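Local coordinates for protein endoglucanase (Humicola insolens, PDB 1DYS) that hydrolyses internal beta-1,4-glucosidic linkages of cellulose as a family 6 endoglucanase and so takes part in the recycling of plant biomass, at residues R156-S168 against E199-I213. Numbering follows the deposited sequence.
Sequences RGPQQEAIGYAIS and EVATILQKAGNNAKI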
loop_
_atom_site.group_PDB
_atom_site.type_symbol
_atom_site.label_atom_id
_atom_site.label_comp_id
_atom_site.label_asym_id
_atom_site.label_seq_id
_atom_site.Cartn_x
_atom_site.Cartn_y
_atom_site.Cartn_z
ATOM N N ARG A 156 -4.052 8.179 -20.534
ATOM C CA ARG A 156 -4.012 9.625 -20.746
ATOM C C ARG A 156 -5.389 10.257 -20.808
ATOM O O ARG A 156 -5.743 11.133 -19.993
ATOM C CB ARG A 156 -3.199 9.935 -22.014
ATOM C CG ARG A 156 -3.129 11.425 -22.397
ATOM C CD ARG A 156 -2.138 11.698 -23.488
ATOM N NE ARG A 156 -1.500 12.966 -23.694
ATOM C CZ ARG A 156 -1.250 14.001 -22.926
ATOM N NH1 ARG A 156 -1.655 13.977 -21.668
ATOM N NH2 ARG A 156 -0.634 15.080 -23.400
ATOM N N GLY A 157 -6.213 9.850 -21.765
ATOM C CA GLY A 157 -7.562 10.344 -21.992
ATOM C C GLY A 157 -8.438 10.415 -20.763
ATOM O O GLY A 157 -8.897 11.445 -20.240
ATOM N N PRO A 158 -8.692 9.246 -20.158
ATOM C CA PRO A 158 -9.493 9.115 -18.960
ATOM C C PRO A 158 -8.862 9.872 -17.793
ATOM O O PRO A 158 -9.576 10.450 -16.944
ATOM C CB PRO A 158 -9.567 7.597 -18.670
ATOM C CG PRO A 158 -9.347 7.026 -20.068
ATOM C CD PRO A 158 -8.305 7.944 -20.705
ATOM N N GLN A 159 -7.540 9.930 -17.725
ATOM C CA GLN A 159 -6.958 10.647 -16.563
ATOM C C GLN A 159 -7.210 12.140 -16.677
ATOM O O GLN A 159 -7.501 12.823 -15.679
ATOM C CB GLN A 159 -5.492 10.308 -16.342
ATOM C CG GLN A 159 -5.236 8.917 -15.789
ATOM C CD GLN A 159 -3.741 8.703 -15.591
ATOM O OE1 GLN A 159 -2.915 9.341 -16.216
ATOM N NE2 GLN A 159 -3.393 7.797 -14.694
ATOM N N GLN A 160 -7.186 12.681 -17.892
ATOM C CA GLN A 160 -7.491 14.102 -18.084
ATOM C C GLN A 160 -8.930 14.381 -17.702
ATOM O O GLN A 160 -9.268 15.357 -17.029
ATOM C CB GLN A 160 -7.228 14.575 -19.504
ATOM C CG GLN A 160 -5.758 14.545 -19.927
ATOM C CD GLN A 160 -5.614 14.948 -21.385
ATOM O OE1 GLN A 160 -6.599 15.003 -22.124
ATOM N NE2 GLN A 160 -4.413 15.221 -21.868
ATOM N N GLU A 161 -9.837 13.466 -18.096
ATOM C CA GLU A 161 -11.235 13.583 -17.724
ATOM C C GLU A 161 -11.409 13.476 -16.206
ATOM O O GLU A 161 -12.195 14.220 -15.616
ATOM C CB GLU A 161 -12.079 12.501 -18.421
ATOM C CG GLU A 161 -13.533 12.529 -17.968
ATOM C CD GLU A 161 -14.427 11.589 -18.756
ATOM O OE1 GLU A 161 -13.998 11.128 -19.835
ATOM O OE2 GLU A 161 -15.565 11.318 -18.312
ATOM N N ALA A 162 -10.643 12.581 -15.560
ATOM C CA ALA A 162 -10.738 12.463 -14.112
ATOM C C ALA A 162 -10.344 13.750 -13.388
ATOM O O ALA A 162 -11.030 14.171 -12.451
ATOM C CB ALA A 162 -9.847 11.351 -13.557
ATOM N N ILE A 163 -9.224 14.329 -13.804
ATOM C CA ILE A 163 -8.745 15.541 -13.116
ATOM C C ILE A 163 -9.688 16.721 -13.379
ATOM O O ILE A 163 -10.086 17.509 -12.497
ATOM C CB ILE A 163 -7.312 15.850 -13.536
ATOM C CG1 ILE A 163 -6.335 14.731 -13.140
ATOM C CG2 ILE A 163 -6.912 17.153 -12.831
ATOM C CD1 ILE A 163 -4.885 14.998 -13.529
ATOM N N GLY A 164 -10.136 16.800 -14.654
ATOM C CA GLY A 164 -11.099 17.870 -14.983
ATOM C C GLY A 164 -12.344 17.721 -14.124
ATOM O O GLY A 164 -12.947 18.710 -13.719
ATOM N N TYR A 165 -12.772 16.463 -13.907
ATOM C CA TYR A 165 -13.928 16.211 -13.086
ATOM C C TYR A 165 -13.718 16.668 -11.638
ATOM O O TYR A 165 -14.596 17.317 -11.060
ATOM C CB TYR A 165 -14.353 14.729 -13.124
ATOM C CG TYR A 165 -15.589 14.485 -12.285
ATOM C CD1 TYR A 165 -16.846 14.725 -12.872
ATOM C CD2 TYR A 165 -15.594 14.046 -10.981
ATOM C CE1 TYR A 165 -17.998 14.548 -12.142
ATOM C CE2 TYR A 165 -16.749 13.880 -10.247
ATOM C CZ TYR A 165 -17.974 14.121 -10.838
ATOM O OH TYR A 165 -19.145 13.946 -10.150
ATOM N N ALA A 166 -12.516 16.389 -11.136
ATOM C CA ALA A 166 -12.222 16.830 -9.764
ATOM C C ALA A 166 -12.223 18.361 -9.658
ATOM O O ALA A 166 -12.855 18.842 -8.707
ATOM C CB ALA A 166 -10.859 16.232 -9.436
ATOM N N ILE A 167 -11.669 19.065 -10.643
ATOM C CA ILE A 167 -11.700 20.525 -10.612
ATOM C C ILE A 167 -13.156 20.971 -10.679
ATOM O O ILE A 167 -13.564 21.863 -9.944
ATOM C CB ILE A 167 -10.931 21.125 -11.797
ATOM C CG1 ILE A 167 -9.431 20.769 -11.687
ATOM C CG2 ILE A 167 -11.052 22.643 -11.902
ATOM C CD1 ILE A 167 -8.605 21.003 -12.934
ATOM N N SER A 168 -13.904 20.364 -11.620
ATOM C CA SER A 168 -15.310 20.778 -11.779
ATOM C C SER A 168 -16.112 20.644 -10.505
ATOM O O SER A 168 -17.073 21.404 -10.278
ATOM C CB SER A 168 -15.995 20.004 -12.914
ATOM O OG SER A 168 -16.412 18.668 -12.629
ATOM N N GLU A 199 -0.695 20.799 -21.224
ATOM C CA GLU A 199 -1.442 19.806 -20.438
ATOM C C GLU A 199 -2.429 20.464 -19.503
ATOM O O GLU A 199 -3.586 20.020 -19.394
ATOM C CB GLU A 199 -0.475 18.908 -19.679
ATOM C CG GLU A 199 -0.889 17.456 -19.546
ATOM C CD GLU A 199 -1.630 16.858 -20.719
ATOM O OE1 GLU A 199 -1.334 17.119 -21.895
ATOM O OE2 GLU A 199 -2.567 16.065 -20.417
ATOM N N VAL A 200 -2.016 21.509 -18.778
ATOM C CA VAL A 200 -2.916 22.255 -17.913
ATOM C C VAL A 200 -4.033 22.896 -18.732
ATOM O O VAL A 200 -5.179 22.871 -18.304
ATOM C CB VAL A 200 -2.084 23.301 -17.136
ATOM C CG1 VAL A 200 -2.964 24.250 -16.374
ATOM C CG2 VAL A 200 -1.081 22.597 -16.214
ATOM N N ALA A 201 -3.679 23.482 -19.897
ATOM C CA ALA A 201 -4.761 24.096 -20.672
ATOM C C ALA A 201 -5.793 23.028 -21.070
ATOM O O ALA A 201 -6.991 23.309 -20.970
ATOM C CB ALA A 201 -4.287 24.877 -21.880
ATOM N N THR A 202 -5.368 21.881 -21.554
ATOM C CA THR A 202 -6.284 20.811 -21.952
ATOM C C THR A 202 -7.143 20.348 -20.793
ATOM O O THR A 202 -8.345 20.151 -20.974
ATOM C CB THR A 202 -5.487 19.635 -22.530
ATOM O OG1 THR A 202 -4.814 20.091 -23.707
ATOM C CG2 THR A 202 -6.370 18.441 -22.847
ATOM N N ILE A 203 -6.547 20.120 -19.615
ATOM C CA ILE A 203 -7.307 19.726 -18.444
ATOM C C ILE A 203 -8.329 20.758 -18.011
ATOM O O ILE A 203 -9.437 20.387 -17.596
ATOM C CB ILE A 203 -6.375 19.418 -17.244
ATOM C CG1 ILE A 203 -5.726 18.065 -17.560
ATOM C CG2 ILE A 203 -7.072 19.421 -15.899
ATOM C CD1 ILE A 203 -4.455 17.816 -16.791
ATOM N N LEU A 204 -7.981 22.037 -18.045
ATOM C CA LEU A 204 -8.916 23.087 -17.649
ATOM C C LEU A 204 -10.088 23.185 -18.622
ATOM O O LEU A 204 -11.241 23.399 -18.208
ATOM C CB LEU A 204 -8.174 24.425 -17.534
ATOM C CG LEU A 204 -7.312 24.524 -16.259
ATOM C CD1 LEU A 204 -6.547 25.829 -16.222
ATOM C CD2 LEU A 204 -8.204 24.430 -15.032
ATOM N N GLN A 205 -9.825 22.987 -19.920
ATOM C CA GLN A 205 -10.946 22.975 -20.872
ATOM C C GLN A 205 -11.958 21.894 -20.495
ATOM O O GLN A 205 -13.161 22.154 -20.504
ATOM C CB GLN A 205 -10.489 22.724 -22.296
ATOM C CG GLN A 205 -9.519 23.747 -22.858
ATOM C CD GLN A 205 -9.060 23.337 -24.249
ATOM O OE1 GLN A 205 -7.871 23.338 -24.579
ATOM N NE2 GLN A 205 -10.029 22.969 -25.082
ATOM N N LYS A 206 -11.488 20.693 -20.157
ATOM C CA LYS A 206 -12.340 19.591 -19.744
ATOM C C LYS A 206 -13.074 19.834 -18.443
ATOM O O LYS A 206 -14.239 19.402 -18.331
ATOM C CB LYS A 206 -11.518 18.291 -19.644
ATOM C CG LYS A 206 -10.727 18.077 -20.918
ATOM C CD LYS A 206 -10.302 16.641 -21.119
ATOM C CE LYS A 206 -9.289 16.541 -22.254
ATOM N NZ LYS A 206 -9.851 17.071 -23.535
ATOM N N ALA A 207 -12.542 20.614 -17.518
ATOM C CA ALA A 207 -13.230 20.969 -16.280
ATOM C C ALA A 207 -14.339 21.980 -16.601
ATOM O O ALA A 207 -15.311 22.078 -15.865
ATOM C CB ALA A 207 -12.314 21.562 -15.215
ATOM N N GLY A 208 -14.148 22.677 -17.726
ATOM C CA GLY A 208 -15.241 23.536 -18.192
ATOM C C GLY A 208 -14.793 24.966 -18.383
ATOM O O GLY A 208 -13.659 25.326 -18.093
ATOM N N ASN A 209 -15.723 25.787 -18.864
ATOM C CA ASN A 209 -15.459 27.195 -19.068
ATOM C C ASN A 209 -15.388 27.964 -17.755
ATOM O O ASN A 209 -14.406 28.698 -17.592
ATOM C CB ASN A 209 -16.498 27.865 -19.967
ATOM C CG ASN A 209 -16.573 27.399 -21.397
ATOM O OD1 ASN A 209 -17.338 27.986 -22.179
ATOM N ND2 ASN A 209 -15.841 26.362 -21.781
ATOM N N ASN A 210 -16.311 27.828 -16.819
ATOM C CA ASN A 210 -16.296 28.620 -15.595
ATOM C C ASN A 210 -15.366 28.081 -14.511
ATOM O O ASN A 210 -15.165 28.725 -13.487
ATOM C CB ASN A 210 -17.700 28.819 -15.022
ATOM C CG ASN A 210 -18.133 27.879 -13.925
ATOM O OD1 ASN A 210 -18.508 26.733 -14.186
ATOM N ND2 ASN A 210 -18.108 28.325 -12.672
ATOM N N ALA A 211 -14.821 26.896 -14.726
ATOM C CA ALA A 211 -13.913 26.248 -13.805
ATOM C C ALA A 211 -12.628 27.043 -13.599
ATOM O O ALA A 211 -12.067 27.581 -14.555
ATOM C CB ALA A 211 -13.538 24.887 -14.387
ATOM N N LYS A 212 -12.175 27.094 -12.343
ATOM C CA LYS A 212 -10.886 27.761 -12.154
ATOM C C LYS A 212 -10.045 26.956 -11.150
ATOM O O LYS A 212 -10.575 26.221 -10.328
ATOM C CB LYS A 212 -10.912 29.184 -11.635
ATOM C CG LYS A 212 -12.028 29.621 -10.723
ATOM C CD LYS A 212 -13.186 30.110 -11.576
ATOM C CE LYS A 212 -13.247 31.620 -11.708
ATOM N NZ LYS A 212 -14.674 32.037 -11.892
ATOM N N ILE A 213 -8.754 27.254 -11.227
ATOM C CA ILE A 213 -7.811 26.794 -10.228
ATOM C C ILE A 213 -7.052 28.056 -9.777
ATOM O O ILE A 213 -7.025 29.041 -10.542
ATOM C CB ILE A 213 -6.807 25.736 -10.695
ATOM C CG1 ILE A 213 -5.908 26.244 -11.819
ATOM C CG2 ILE A 213 -7.596 24.465 -11.068
ATOM C CD1 ILE A 213 -5.047 25.155 -12.462
#
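Gly164 and Ala207 mark the place where two helices come close enough for backbone to meet backbone: their CA atoms lie 4.0 Å apart, and the axes pass at 7.7 Å with a crossing angle of -59°. The pair illustrates how small residues at a helix crossing permit close approach. With no side chain on Gly164, CB of Ala207 settles 3.3 Å from O of Gly164; a beta carbon on Gly164 would be pressed against the backbone of Ala207 and CB of Lys206. Around this pivot the packing is tight and mostly apolar. Ile203 enters as a knob among Gln160, Ile163, Gly164 and Ile167, and its CG2, anti to the backbone N, reaches CD1 of Ile167 at 3.7 Å. Ile167 turns its other branch, CG2, onto the Ala207 methyl and CG2 of Ile213.

Toward the start of helix segment 156-168 the contact becomes polar and more open. Arg156, extended from CG to NE, grips Glu199 end-on in a bidentate salt bridge, NH1 to OE2 and NH2 to OE1, both 2.6 Å; the bonds are bent, each oxygen met from above the carboxylate plane. Gln160 NE2 also approaches OE2, so closely that the exact geometry is doubtful. Were Glu199 an alanine, the Arg156 guanidinium would probably lose its countercharge. Exposed Lys206 lays its CE 3.1 Å from Gln160 OE1 on the solvent side.

The contact joins helices 150-169 and 190-207 of the family's distorted parallel beta/alpha barrel: Ile163 and Ile213 reach inward to strand 175-180, Met144 of helix 140-146 touches Arg156 and Glu199, and helix 108-126 flanks segment 156-168 through Glu161 and Tyr165.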